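Local coordinates for protein aspartate semialdehyde dehydrogenase (Francisella tularensis subsp. tularensis, PDB 4WOJ) that probably catalyses the NADPH-dependent reductive dephosphorylation of L-aspartyl-4-phosphate to L-aspartate-semialdehyde, a shared step in lysine, methionine and threonine biosynthesis, at residues A59-D62 / D67-S70; Q168-S171 / A176-Q179; M178-Q183 / Q218-T223; W231-M236 / E244-T249; K335-L338 / D342-H345. All coordinates share one frame; numbering follows the deposited sequence.

Interaction 1: residues A59-D62 / D67-S70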
loop_
_atom_site.group_PDB
_atom_site.type_symbol
_atom_site.label_atom_id
_atom_site.label_comp_id
_atom_site.label_asym_id
_atom_site.label_seq_id
_atom_site.Cartn_x
_atom_site.Cartn_y
_atom_site.Cartn_z
ATOM N N ALA B 59 -41.464 7.538 15.593
ATOM C CA ALA B 59 -40.631 7.158 16.725
ATOM C C ALA B 59 -39.727 5.987 16.400
ATOM O O ALA B 59 -40.072 5.123 15.590
ATOM C CB ALA B 59 -41.504 6.797 17.900
ATOM N N LEU B 60 -38.586 5.948 17.076
ATOM C CA LEU B 60 -37.650 4.838 16.913
ATOM C C LEU B 60 -38.198 3.608 17.589
ATOM O O LEU B 60 -38.560 3.654 18.753
ATOM C CB LEU B 60 -36.285 5.164 17.504
ATOM C CG LEU B 60 -35.588 6.365 16.889
ATOM C CD1 LEU B 60 -34.336 6.680 17.684
ATOM C CD2 LEU B 60 -35.290 6.099 15.421
ATOM N N GLN B 61 -38.251 2.514 16.846
ATOM C CA GLN B 61 -38.651 1.240 17.403
ATOM C C GLN B 61 -37.421 0.477 17.885
ATOM O O GLN B 61 -36.298 0.913 17.670
ATOM C CB GLN B 61 -39.504 0.476 16.389
ATOM C CG GLN B 61 -40.883 1.117 16.264
ATOM C CD GLN B 61 -41.773 0.502 15.196
ATOM O OE1 GLN B 61 -41.758 -0.719 14.940
ATOM N NE2 GLN B 61 -42.561 1.357 14.559
ATOM N N ASP B 62 -37.655 -0.648 18.549
ATOM C CA ASP B 62 -36.604 -1.449 19.204
ATOM C C ASP B 62 -35.974 -2.471 18.239
ATOM O O ASP B 62 -36.672 -3.315 17.660
ATOM C CB ASP B 62 -37.213 -2.157 20.430
ATOM C CG ASP B 62 -36.200 -2.980 21.252
ATOM O OD1 ASP B 62 -34.962 -2.946 21.014
ATOM O OD2 ASP B 62 -36.684 -3.666 22.180
ATOM N N ASP B 67 -41.177 -8.607 17.601
ATOM C CA ASP B 67 -42.540 -8.400 17.114
ATOM C C ASP B 67 -42.559 -7.259 16.124
ATOM O O ASP B 67 -43.155 -7.355 15.073
ATOM C CB ASP B 67 -43.512 -8.097 18.265
ATOM C CG ASP B 67 -44.152 -9.349 18.839
ATOM O OD1 ASP B 67 -43.448 -10.378 18.966
ATOM O OD2 ASP B 67 -45.359 -9.295 19.170
ATOM N N GLN B 68 -41.913 -6.169 16.510
ATOM C CA GLN B 68 -41.908 -4.934 15.721
ATOM C C GLN B 68 -41.199 -5.165 14.398
ATOM O O GLN B 68 -41.688 -4.747 13.355
ATOM C CB GLN B 68 -41.256 -3.790 16.516
ATOM C CG GLN B 68 -42.063 -3.384 17.757
ATOM C CD GLN B 68 -41.581 -2.087 18.425
ATOM O OE1 GLN B 68 -40.450 -1.988 18.930
ATOM N NE2 GLN B 68 -42.447 -1.103 18.447
ATOM N N LEU B 69 -40.059 -5.856 14.448
ATOM C CA LEU B 69 -39.312 -6.222 13.233
ATOM C C LEU B 69 -40.165 -7.082 12.290
ATOM O O LEU B 69 -40.177 -6.863 11.087
ATOM C CB LEU B 69 -38.037 -6.999 13.587
ATOM C CG LEU B 69 -36.875 -6.261 14.246
ATOM C CD1 LEU B 69 -35.852 -7.277 14.720
ATOM C CD2 LEU B 69 -36.238 -5.276 13.283
ATOM N N SER B 70 -40.894 -8.028 12.868
ATOM C CA SER B 70 -41.761 -8.953 12.114
ATOM C C SER B 70 -42.777 -8.308 11.180
ATOM O O SER B 70 -43.149 -8.883 10.161
ATOM C CB SER B 70 -42.539 -9.847 13.077
ATOM O OG SER B 70 -41.657 -10.616 13.877
#
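Q68, on the short helix 66-70, reaches across a short connection to Q61 and D62, and its side chain makes nearly the whole contact. Its CB lies 3.5 Å from OE1 of Q61, so the aliphatic root of one glutamine rests against the amide oxygen of the other. CG stays close to the same oxygen, and with CG anti to the carbonyl carbon (chi1 -66°) and the chain extended beyond it, the amide is delivered to the backbone of 61-62. There CD passes beside CB and CG of Q61.

The setting is the edge of a Rossmann-type nucleotide-binding domain: strand 61-62 is outermost in the parallel sheet within this chain, pairs with strand 36-42, and is followed after a brief link by helix 66-70. L69, next along that helix, turns instead to F41 and to helix 81-93.

At the tip the two ends of the amide part company. OE1 accepts the backbone N-H of D62 at 3.1 Å in an almost straight bond (169° at the hydrogen), with the donor tilted from the carbonyl plane; CB of D62 lies 3.6 Å from this OE1. NE2 sits over the aliphatic part of Q61, 3.5 Å from its CG, and the two amide planes are only 26° apart. The carboxylate of D62 leads away from the helix, and its OD1 accepts a hydrogen bond from the backbone N of Y64.

Interaction 2: residues Q168-S171 / A176-Q179; sequences QAIS and AAMQ
I170 meets the start of helix 175-191 just after the chain has left strand 159-167, and the contact folds the connection after that strand back against the helix in the dimerisation domain. The link between the two segments is short, only four residues long.

Along the helix, A177 comes first into contact. Its CB points toward the loop and lies 3.8 Å from CG1 of I170, with CD1 of the same isoleucine equally near. The backbone takes part as well: CG1 is 3.7 Å from O of A177, a plain packing approach against the helix main chain. CG1 stands anti to the backbone N of I170 (chi1 -169°), which sends this longer branch along A177 while CG2 turns to the next residue.

M178 receives that second branch. CG2 of I170 is 3.7 Å from CA of M178, and the methionine chain, extended beyond CG, crosses it obliquely before continuing toward L273 of the same chain and E202 of the second subunit. I170 thus straddles two successive helix residues, one branch on each.

All three residues are buried. The side chain of I170 is about 8 Å from that of H276, the predicted proton acceptor. Beyond CA of M178, the methyl CG2 of I170 reaches CG of M178 at 3.7 Å.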
loop_
_atom_site.group_PDB
_atom_site.type_symbol
_atom_site.label_atom_id
_atom_site.label_comp_id
_atom_site.label_asym_id
_atom_site.label_seq_id
_atom_site.Cartn_x
_atom_site.Cartn_y
_atom_site.Cartn_z
ATOM N N GLN B 168 -5.834 -0.612 2.197
ATOM C CA GLN B 168 -7.156 -0.425 2.736
ATOM C C GLN B 168 -7.307 0.604 3.840
ATOM O O GLN B 168 -6.541 0.642 4.796
ATOM C CB GLN B 168 -7.626 -1.727 3.321
ATOM C CG GLN B 168 -7.930 -2.697 2.223
ATOM C CD GLN B 168 -8.382 -4.011 2.765
ATOM O OE1 GLN B 168 -7.837 -5.069 2.389
ATOM N NE2 GLN B 168 -9.413 -3.979 3.627
ATOM N N ALA B 169 -8.346 1.396 3.705
ATOM C CA ALA B 169 -8.612 2.519 4.604
ATOM C C ALA B 169 -9.304 2.076 5.895
ATOM O O ALA B 169 -9.887 0.997 6.010
ATOM C CB ALA B 169 -9.456 3.540 3.891
ATOM N N ILE B 170 -9.233 2.956 6.876
ATOM C CA ILE B 170 -9.574 2.573 8.211
ATOM C C ILE B 170 -11.072 2.471 8.340
ATOM O O ILE B 170 -11.544 1.778 9.198
ATOM C CB ILE B 170 -8.933 3.516 9.245
ATOM C CG1 ILE B 170 -9.077 2.948 10.655
ATOM C CG2 ILE B 170 -9.545 4.935 9.181
ATOM C CD1 ILE B 170 -8.490 1.569 10.868
ATOM N N SER B 171 -11.833 3.111 7.457
ATOM C CA SER B 171 -13.296 3.127 7.600
ATOM C C SER B 171 -13.922 1.777 7.642
ATOM O O SER B 171 -14.917 1.582 8.313
ATOM C CB SER B 171 -13.968 3.979 6.526
ATOM O OG SER B 171 -13.736 3.515 5.242
ATOM N N ALA B 176 -14.963 4.227 15.352
ATOM C CA ALA B 176 -14.043 4.452 16.485
ATOM C C ALA B 176 -12.598 4.191 16.034
ATOM O O ALA B 176 -11.658 4.873 16.468
ATOM C CB ALA B 176 -14.421 3.597 17.699
ATOM N N ALA B 177 -12.417 3.216 15.147
ATOM C CA ALA B 177 -11.071 2.941 14.583
ATOM C C ALA B 177 -10.540 4.183 13.851
ATOM O O ALA B 177 -9.374 4.541 13.991
ATOM C CB ALA B 177 -11.106 1.757 13.652
ATOM N N MET B 178 -11.423 4.840 13.100
ATOM C CA MET B 178 -11.084 6.050 12.352
ATOM C C MET B 178 -10.744 7.178 13.282
ATOM O O MET B 178 -9.772 7.905 13.095
ATOM C CB MET B 178 -12.250 6.480 11.485
ATOM C CG MET B 178 -11.884 7.553 10.464
ATOM S SD MET B 178 -13.237 7.608 9.268
ATOM C CE MET B 178 -12.642 8.495 7.866
ATOM N N GLN B 179 -11.589 7.336 14.277
ATOM C CA GLN B 179 -11.346 8.326 15.321
ATOM C C GLN B 179 -9.992 8.067 15.944
ATOM O O GLN B 179 -9.189 8.979 16.103
ATOM C CB GLN B 179 -12.439 8.252 16.384
ATOM C CG GLN B 179 -13.630 9.127 16.067
ATOM C CD GLN B 179 -14.914 8.670 16.733
ATOM O OE1 GLN B 179 -14.913 7.839 17.638
ATOM N NE2 GLN B 179 -16.028 9.215 16.273
#

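Interaction 3: residues M178-Q183 / Q218-T223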
loop_
_atom_site.group_PDB
_atom_site.type_symbol
_atom_site.label_atom_id
_atom_site.label_comp_id
_atom_site.label_asym_id
_atom_site.label_seq_id
_atom_site.Cartn_x
_atom_site.Cartn_y
_atom_site.Cartn_z
ATOM N N MET B 178 -11.423 4.840 13.100
ATOM C CA MET B 178 -11.084 6.050 12.352
ATOM C C MET B 178 -10.744 7.178 13.282
ATOM O O MET B 178 -9.772 7.905 13.095
ATOM C CB MET B 178 -12.250 6.480 11.485
ATOM C CG MET B 178 -11.884 7.553 10.464
ATOM S SD MET B 178 -13.237 7.608 9.268
ATOM C CE MET B 178 -12.642 8.495 7.866
ATOM N N GLN B 179 -11.589 7.336 14.277
ATOM C CA GLN B 179 -11.346 8.326 15.321
ATOM C C GLN B 179 -9.992 8.067 15.944
ATOM O O GLN B 179 -9.189 8.979 16.103
ATOM C CB GLN B 179 -12.439 8.252 16.384
ATOM C CG GLN B 179 -13.630 9.127 16.067
ATOM C CD GLN B 179 -14.914 8.670 16.733
ATOM O OE1 GLN B 179 -14.913 7.839 17.638
ATOM N NE2 GLN B 179 -16.028 9.215 16.273
ATOM N N GLU B 180 -9.735 6.813 16.287
ATOM C CA GLU B 180 -8.410 6.441 16.815
ATOM C C GLU B 180 -7.287 6.923 15.871
ATOM O O GLU B 180 -6.358 7.603 16.297
ATOM C CB GLU B 180 -8.305 4.924 17.100
ATOM C CG GLU B 180 -7.352 4.639 18.247
ATOM C CD GLU B 180 -7.105 3.164 18.509
ATOM O OE1 GLU B 180 -6.479 2.518 17.649
ATOM O OE2 GLU B 180 -7.505 2.640 19.585
ATOM N N LEU B 181 -7.399 6.595 14.582
ATOM C CA LEU B 181 -6.353 6.934 13.622
ATOM C C LEU B 181 -6.134 8.431 13.633
ATOM O O LEU B 181 -4.969 8.907 13.648
ATOM C CB LEU B 181 -6.677 6.428 12.199
ATOM C CG LEU B 181 -5.844 7.073 11.065
ATOM C CD1 LEU B 181 -4.360 6.856 11.188
ATOM C CD2 LEU B 181 -6.300 6.585 9.710
ATOM N N LEU B 182 -7.236 9.177 13.567
ATOM C CA LEU B 182 -7.143 10.662 13.575
ATOM C C LEU B 182 -6.448 11.120 14.829
ATOM O O LEU B 182 -5.623 11.995 14.798
ATOM C CB LEU B 182 -8.501 11.334 13.463
ATOM C CG LEU B 182 -9.243 11.142 12.137
ATOM C CD1 LEU B 182 -10.679 11.609 12.266
ATOM C CD2 LEU B 182 -8.521 11.850 11.003
ATOM N N GLN B 183 -6.746 10.468 15.929
ATOM C CA GLN B 183 -6.180 10.873 17.205
ATOM C C GLN B 183 -4.695 10.519 17.362
ATOM O O GLN B 183 -3.882 11.343 17.792
ATOM C CB GLN B 183 -7.017 10.275 18.316
ATOM C CG GLN B 183 -6.322 10.222 19.642
ATOM C CD GLN B 183 -7.322 10.378 20.731
ATOM O OE1 GLN B 183 -8.200 9.534 20.889
ATOM N NE2 GLN B 183 -7.230 11.497 21.470
ATOM N N GLN B 218 -5.606 0.436 20.872
ATOM C CA GLN B 218 -6.319 -0.812 21.109
ATOM C C GLN B 218 -7.196 -1.176 19.920
ATOM O O GLN B 218 -7.296 -2.356 19.547
ATOM C CB GLN B 218 -7.193 -0.757 22.364
ATOM C CG GLN B 218 -6.486 -0.469 23.690
ATOM C CD GLN B 218 -5.023 -0.904 23.743
ATOM O OE1 GLN B 218 -4.098 -0.069 23.842
ATOM N NE2 GLN B 218 -4.803 -2.207 23.677
ATOM N N LYS B 219 -7.818 -0.161 19.329
ATOM C CA LYS B 219 -8.724 -0.367 18.200
ATOM C C LYS B 219 -7.992 -0.826 16.945
ATOM O O LYS B 219 -8.505 -1.638 16.210
ATOM C CB LYS B 219 -9.496 0.914 17.878
ATOM C CG LYS B 219 -10.264 1.507 19.047
ATOM C CD LYS B 219 -11.494 0.680 19.402
ATOM C CE LYS B 219 -12.055 1.059 20.761
ATOM N NZ LYS B 219 -12.056 2.540 20.984
ATOM N N THR B 220 -6.820 -0.254 16.681
ATOM C CA THR B 220 -5.988 -0.642 15.546
ATOM C C THR B 220 -4.926 -1.601 15.987
ATOM O O THR B 220 -4.101 -2.017 15.159
ATOM C CB THR B 220 -5.276 0.555 14.869
ATOM O OG1 THR B 220 -4.473 1.238 15.821
ATOM C CG2 THR B 220 -6.250 1.509 14.303
ATOM N N VAL B 221 -4.925 -1.941 17.279
ATOM C CA VAL B 221 -4.004 -2.938 17.837
ATOM C C VAL B 221 -2.571 -2.420 17.935
ATOM O O VAL B 221 -1.920 -2.577 18.976
ATOM C CB VAL B 221 -4.046 -4.247 17.025
ATOM C CG1 VAL B 221 -3.364 -5.368 17.799
ATOM C CG2 VAL B 221 -5.476 -4.638 16.720
ATOM N N GLN B 222 -2.090 -1.810 16.840
ATOM C CA GLN B 222 -0.851 -1.020 16.834
ATOM C C GLN B 222 -1.157 0.328 16.243
ATOM O O GLN B 222 -2.195 0.537 15.660
ATOM C CB GLN B 222 0.245 -1.695 16.021
ATOM C CG GLN B 222 0.535 -3.148 16.414
ATOM C CD GLN B 222 1.395 -3.299 17.673
ATOM O OE1 GLN B 222 1.906 -2.323 18.246
ATOM N NE2 GLN B 222 1.555 -4.538 18.107
ATOM N N THR B 223 -0.249 1.259 16.405
ATOM C CA THR B 223 -0.434 2.542 15.787
ATOM C C THR B 223 -0.443 2.416 14.247
ATOM O O THR B 223 0.483 1.867 13.658
ATOM C CB THR B 223 0.667 3.511 16.231
ATOM O OG1 THR B 223 0.587 3.703 17.650
ATOM C CG2 THR B 223 0.492 4.824 15.534
#
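A helix-borne carboxylate gathering consecutive backbone N-H groups makes this contact, in which E180 of helix 175-191 meets K219 and T220 of the loop before helix 242-255. OE1 accepts the N-H of T220 at 3.0 Å and OE2 that of K219 at 2.8 Å. Both donors come to the syn sides of their oxygens, 28° and 22° out of the carboxylate plane, so the two bonds limit rotation of the group. Beyond CG the glutamate is extended, which carries its charge from the helix to the loop.

Around this grip, the lysine chain begins beside OE2, then bends, and its end leads away. OG1 of T220 lies 3.0 Å from OE1 of E180; NE2 of Q184, one helical turn beyond E180, is a hydrogen-bond partner of this hydroxyl. The result is a carboxylate bridging two successive main-chain N-H groups, here joining helix 175-191 to the loop before helix 242-255 in the dimerisation domain.

Interaction 4: residues W231-M236 / E244-T249; sequences WIDVGM and EYKAAT
M236 and Y245 supply the aromatic part of the contact. The methyl CE of M236 lies over one face of the Y245 ring, 3.8 Å from its centroid and 24° off the normal, a CH-pi arrangement; SD stands obliquely at 5.0 Å from that centroid, giving a Met-aromatic contact. Bends at chi2 (-82°) and chi3 (-66°) fold the methionine chain to bring its methyl over the ring. The opposite face is approached by OG1 of T249, one turn along the helix.

The ionic part is looser. OD2 of D233 and NZ of K246 are 4.0 Å apart, a long salt bridge, and E243 makes a second weak ion pair with the same lysine. Hydrogen bonding instead runs through water: one molecule accepts from N of I232 at 3.1 Å and donates to OE2 of E244 at 2.7 Å. Within the loop, NE1 of W231 donates to O of D233 at 2.7 Å, linking the indole to its own loop, with the donor above the carbonyl plane.

Together these contacts lay loop 231-236 along the beginning of helix 242-255, whose A247 and A248 pack on strand 263-266, while E244 forms salt bridges to R333 and K335 of the second subunit.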
loop_
_atom_site.group_PDB
_atom_site.type_symbol
_atom_site.label_atom_id
_atom_site.label_comp_id
_atom_site.label_asym_id
_atom_site.label_seq_id
_atom_site.Cartn_x
_atom_site.Cartn_y
_atom_site.Cartn_z
ATOM N N TRP B 231 -2.135 -7.245 8.191
ATOM C CA TRP B 231 -3.070 -8.258 8.679
ATOM C C TRP B 231 -4.449 -7.671 8.925
ATOM O O TRP B 231 -4.608 -6.795 9.762
ATOM C CB TRP B 231 -2.586 -8.892 9.959
ATOM C CG TRP B 231 -3.344 -10.143 10.304
ATOM C CD1 TRP B 231 -4.591 -10.226 10.865
ATOM C CD2 TRP B 231 -2.901 -11.485 10.127
ATOM N NE1 TRP B 231 -4.940 -11.535 11.051
ATOM C CE2 TRP B 231 -3.916 -12.332 10.609
ATOM C CE3 TRP B 231 -1.720 -12.062 9.653
ATOM C CZ2 TRP B 231 -3.793 -13.742 10.603
ATOM C CZ3 TRP B 231 -1.601 -13.489 9.639
ATOM C CH2 TRP B 231 -2.633 -14.293 10.106
ATOM N N ILE B 232 -5.444 -8.185 8.202
ATOM C CA ILE B 232 -6.825 -7.773 8.386
ATOM C C ILE B 232 -7.691 -8.979 8.666
ATOM O O ILE B 232 -7.777 -9.879 7.862
ATOM C CB ILE B 232 -7.345 -6.911 7.189
ATOM C CG1 ILE B 232 -6.671 -5.530 7.254
ATOM C CG2 ILE B 232 -8.852 -6.689 7.279
ATOM C CD1 ILE B 232 -6.939 -4.612 6.103
ATOM N N ASP B 233 -8.338 -8.968 9.830
ATOM C CA ASP B 233 -9.303 -10.007 10.218
ATOM C C ASP B 233 -8.656 -11.296 10.811
ATOM O O ASP B 233 -7.576 -11.260 11.373
ATOM C CB ASP B 233 -10.261 -10.329 9.069
ATOM C CG ASP B 233 -11.703 -10.507 9.558
ATOM O OD1 ASP B 233 -12.098 -11.680 9.829
ATOM O OD2 ASP B 233 -12.428 -9.480 9.687
ATOM N N VAL B 234 -9.354 -12.416 10.724
ATOM C CA VAL B 234 -9.010 -13.617 11.504
ATOM C C VAL B 234 -8.061 -14.527 10.688
ATOM O O VAL B 234 -8.033 -14.478 9.455
ATOM C CB VAL B 234 -10.296 -14.377 12.015
ATOM C CG1 VAL B 234 -10.223 -15.886 11.778
ATOM C CG2 VAL B 234 -10.540 -14.108 13.491
ATOM N N GLY B 235 -7.257 -15.306 11.407
ATOM C CA GLY B 235 -6.328 -16.249 10.786
ATOM C C GLY B 235 -7.085 -17.383 10.140
ATOM O O GLY B 235 -8.041 -17.908 10.711
ATOM N N MET B 236 -6.679 -17.744 8.935
ATOM C CA MET B 236 -7.189 -18.951 8.288
ATOM C C MET B 236 -6.092 -20.024 8.308
ATOM O O MET B 236 -4.905 -19.695 8.333
ATOM C CB MET B 236 -7.609 -18.648 6.857
ATOM C CG MET B 236 -8.605 -17.507 6.737
ATOM S SD MET B 236 -10.289 -18.044 7.064
ATOM C CE MET B 236 -10.496 -19.135 5.654
ATOM N N GLU B 244 -8.722 -11.939 3.147
ATOM C CA GLU B 244 -8.111 -12.414 1.889
ATOM C C GLU B 244 -8.824 -13.635 1.267
ATOM O O GLU B 244 -9.020 -13.702 0.061
ATOM C CB GLU B 244 -6.637 -12.761 2.143
ATOM C CG GLU B 244 -5.802 -11.558 2.567
ATOM C CD GLU B 244 -4.508 -11.905 3.297
ATOM O OE1 GLU B 244 -4.258 -13.086 3.643
ATOM O OE2 GLU B 244 -3.721 -10.973 3.535
ATOM N N TYR B 245 -9.207 -14.596 2.095
ATOM C CA TYR B 245 -9.990 -15.745 1.631
ATOM C C TYR B 245 -11.376 -15.290 1.066
ATOM O O TYR B 245 -11.918 -15.929 0.179
ATOM C CB TYR B 245 -10.142 -16.782 2.782
ATOM C CG TYR B 245 -11.416 -17.597 2.724
ATOM C CD1 TYR B 245 -11.447 -18.851 2.125
ATOM C CD2 TYR B 245 -12.607 -17.086 3.255
ATOM C CE1 TYR B 245 -12.634 -19.565 2.070
ATOM C CE2 TYR B 245 -13.801 -17.791 3.205
ATOM C CZ TYR B 245 -13.814 -19.023 2.615
ATOM O OH TYR B 245 -15.021 -19.690 2.582
ATOM N N LYS B 246 -11.973 -14.240 1.640
ATOM C CA LYS B 246 -13.262 -13.720 1.160
ATOM C C LYS B 246 -13.230 -13.405 -0.317
ATOM O O LYS B 246 -14.222 -13.564 -1.017
ATOM C CB LYS B 246 -13.645 -12.395 1.834
ATOM C CG LYS B 246 -14.082 -12.506 3.277
ATOM C CD LYS B 246 -14.611 -11.185 3.816
ATOM C CE LYS B 246 -14.870 -11.242 5.324
ATOM N NZ LYS B 246 -13.694 -10.768 6.128
ATOM N N ALA B 247 -12.109 -12.872 -0.775
ATOM C CA ALA B 247 -12.023 -12.454 -2.147
ATOM C C ALA B 247 -12.470 -13.543 -3.135
ATOM O O ALA B 247 -13.437 -13.349 -3.846
ATOM C CB ALA B 247 -10.637 -11.930 -2.484
ATOM N N ALA B 248 -11.821 -14.694 -3.153
ATOM C CA ALA B 248 -12.040 -15.640 -4.265
ATOM C C ALA B 248 -13.453 -16.190 -4.267
ATOM O O ALA B 248 -14.104 -16.239 -5.285
ATOM C CB ALA B 248 -11.024 -16.749 -4.238
ATOM N N THR B 249 -13.929 -16.588 -3.105
ATOM C CA THR B 249 -15.202 -17.299 -2.968
ATOM C C THR B 249 -16.401 -16.417 -3.251
ATOM O O THR B 249 -17.359 -16.846 -3.895
ATOM C CB THR B 249 -15.323 -17.896 -1.551
ATOM O OG1 THR B 249 -14.765 -16.974 -0.592
ATOM C CG2 THR B 249 -14.546 -19.231 -1.499
HETATM O O HOH W 1 -4.253 -9.351 5.634
#

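Interaction 5: residues K335-L338 / D342-H345; sequences KSSL and DIFH
H345, K335 and S337 bury the most surface here, and they join side chain to side chain as well as main chain to main chain. H345 and K335 face each other as an antiparallel hydrogen-bonded pair. N of K335 donates to O of H345 at 2.9 Å, and N of H345 returns a bond to O of K335 at 2.8 Å. Their side chains share a face of the sheet, with CE of the lysine 4.0 Å from CD2 of the ring. The lysine then runs on to the second subunit, where NZ hydrogen-bonds O of G265 of that subunit.

The imidazole has a partner at each nitrogen: ND1 pairs with OG1 of T281 on the adjacent strand, and NE2 with OG of S337 at 2.5 Å, shorter than expected and so doubtful in detail; either could be the donor. The serine hydroxyl is anti to its backbone N (chi1 -175°), which brings it up to the ring, and OG also accepts from N of L339. At the ring edge, in its plane, lies O of S336, 3.9 Å from CD2 of H345. OG of S337 is 3.8 Å from CG2 of I343.

S336 and F344 form the next, non-hydrogen-bonded pair, and the phenyl ring turns away to helix 290-298. Such alternating pairs leading into a short connection are the mark of a beta hairpin, here strands 329-336 and 343-351 of the mixed sheet in the dimerisation domain.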
loop_
_atom_site.group_PDB
_atom_site.type_symbol
_atom_site.label_atom_id
_atom_site.label_comp_id
_atom_site.label_asym_id
_atom_site.label_seq_id
_atom_site.Cartn_x
_atom_site.Cartn_y
_atom_site.Cartn_z
ATOM N N LYS B 335 -1.215 -1.193 -17.764
ATOM C CA LYS B 335 -0.069 -1.471 -18.591
ATOM C C LYS B 335 0.120 -2.955 -18.751
ATOM O O LYS B 335 -0.389 -3.770 -17.976
ATOM C CB LYS B 335 1.157 -0.835 -17.975
ATOM C CG LYS B 335 1.568 -1.449 -16.666
ATOM C CD LYS B 335 2.814 -0.795 -16.103
ATOM C CE LYS B 335 3.488 -1.703 -15.079
ATOM N NZ LYS B 335 4.058 -0.925 -13.940
ATOM N N SER B 336 0.847 -3.303 -19.782
ATOM C CA SER B 336 1.229 -4.695 -20.041
ATOM C C SER B 336 2.357 -5.026 -19.102
ATOM O O SER B 336 2.944 -4.160 -18.484
ATOM C CB SER B 336 1.707 -4.839 -21.474
ATOM O OG SER B 336 2.815 -3.988 -21.634
ATOM N N SER B 337 2.643 -6.294 -18.991
ATOM C CA SER B 337 3.501 -6.849 -17.963
ATOM C C SER B 337 4.652 -7.647 -18.611
ATOM O O SER B 337 4.483 -8.233 -19.649
ATOM C CB SER B 337 2.668 -7.817 -17.107
ATOM O OG SER B 337 3.408 -8.327 -16.006
ATOM N N LEU B 338 5.797 -7.623 -17.947
ATOM C CA LEU B 338 6.962 -8.389 -18.262
ATOM C C LEU B 338 6.861 -9.844 -17.832
ATOM O O LEU B 338 7.695 -10.653 -18.166
ATOM C CB LEU B 338 8.144 -7.786 -17.520
ATOM C CG LEU B 338 8.545 -6.400 -17.979
ATOM C CD1 LEU B 338 9.647 -5.835 -17.056
ATOM C CD2 LEU B 338 8.981 -6.423 -19.436
ATOM N N ASP B 342 0.236 -12.561 -21.412
ATOM C CA ASP B 342 -1.187 -12.472 -21.067
ATOM C C ASP B 342 -1.519 -11.751 -19.732
ATOM O O ASP B 342 -2.653 -11.722 -19.304
ATOM C CB ASP B 342 -1.842 -13.858 -21.112
ATOM C CG ASP B 342 -1.103 -14.908 -20.301
ATOM O OD1 ASP B 342 -0.222 -14.528 -19.516
ATOM O OD2 ASP B 342 -1.421 -16.133 -20.445
ATOM N N ILE B 343 -0.528 -11.171 -19.077
ATOM C CA ILE B 343 -0.764 -10.537 -17.789
ATOM C C ILE B 343 -0.737 -9.052 -17.978
ATOM O O ILE B 343 0.099 -8.555 -18.681
ATOM C CB ILE B 343 0.289 -10.967 -16.736
ATOM C CG1 ILE B 343 0.136 -12.471 -16.462
ATOM C CG2 ILE B 343 0.151 -10.128 -15.469
ATOM C CD1 ILE B 343 1.200 -13.045 -15.560
ATOM N N PHE B 344 -1.682 -8.347 -17.398
ATOM C CA PHE B 344 -1.572 -6.862 -17.307
ATOM C C PHE B 344 -1.653 -6.399 -15.876
ATOM O O PHE B 344 -2.085 -7.127 -15.001
ATOM C CB PHE B 344 -2.606 -6.130 -18.168
ATOM C CG PHE B 344 -3.970 -6.020 -17.547
ATOM C CD1 PHE B 344 -4.905 -7.024 -17.726
ATOM C CD2 PHE B 344 -4.367 -4.851 -16.899
ATOM C CE1 PHE B 344 -6.173 -6.924 -17.195
ATOM C CE2 PHE B 344 -5.625 -4.754 -16.354
ATOM C CZ PHE B 344 -6.531 -5.793 -16.487
ATOM N N HIS B 345 -1.173 -5.186 -15.657
ATOM C CA HIS B 345 -1.253 -4.508 -14.349
ATOM C C HIS B 345 -2.112 -3.279 -14.432
ATOM O O HIS B 345 -2.173 -2.629 -15.476
ATOM C CB HIS B 345 0.126 -4.035 -13.921
ATOM C CG HIS B 345 1.176 -5.101 -13.975
ATOM N ND1 HIS B 345 1.374 -6.010 -12.957
ATOM C CD2 HIS B 345 2.094 -5.399 -14.925
ATOM C CE1 HIS B 345 2.370 -6.811 -13.270
ATOM N NE2 HIS B 345 2.833 -6.452 -14.452
#

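Overall arrangement
Interaction 1 belongs to the nucleotide-binding domain, whereas interactions 2 to 5 all lie in the dimerisation domain; the centres of interactions 1 and 5 are about 53 Å apart, on opposite sides of the chain's centre. Interactions 2 and 3 form one continuous patch: they share M178 and Q179 on helix 175-191, their centres are about 7 Å apart, and CG2 of I170 packs 3.7 Å from CD2 of L181. Interaction 4 joins interaction 2 through Q168 and I232, and its K246 side chain is about 8 Å from that of C141, the predicted acyl-thioester residue. Interactions 4 and 5 meet across the dimer, where E244 of one subunit pairs with K335 of the other.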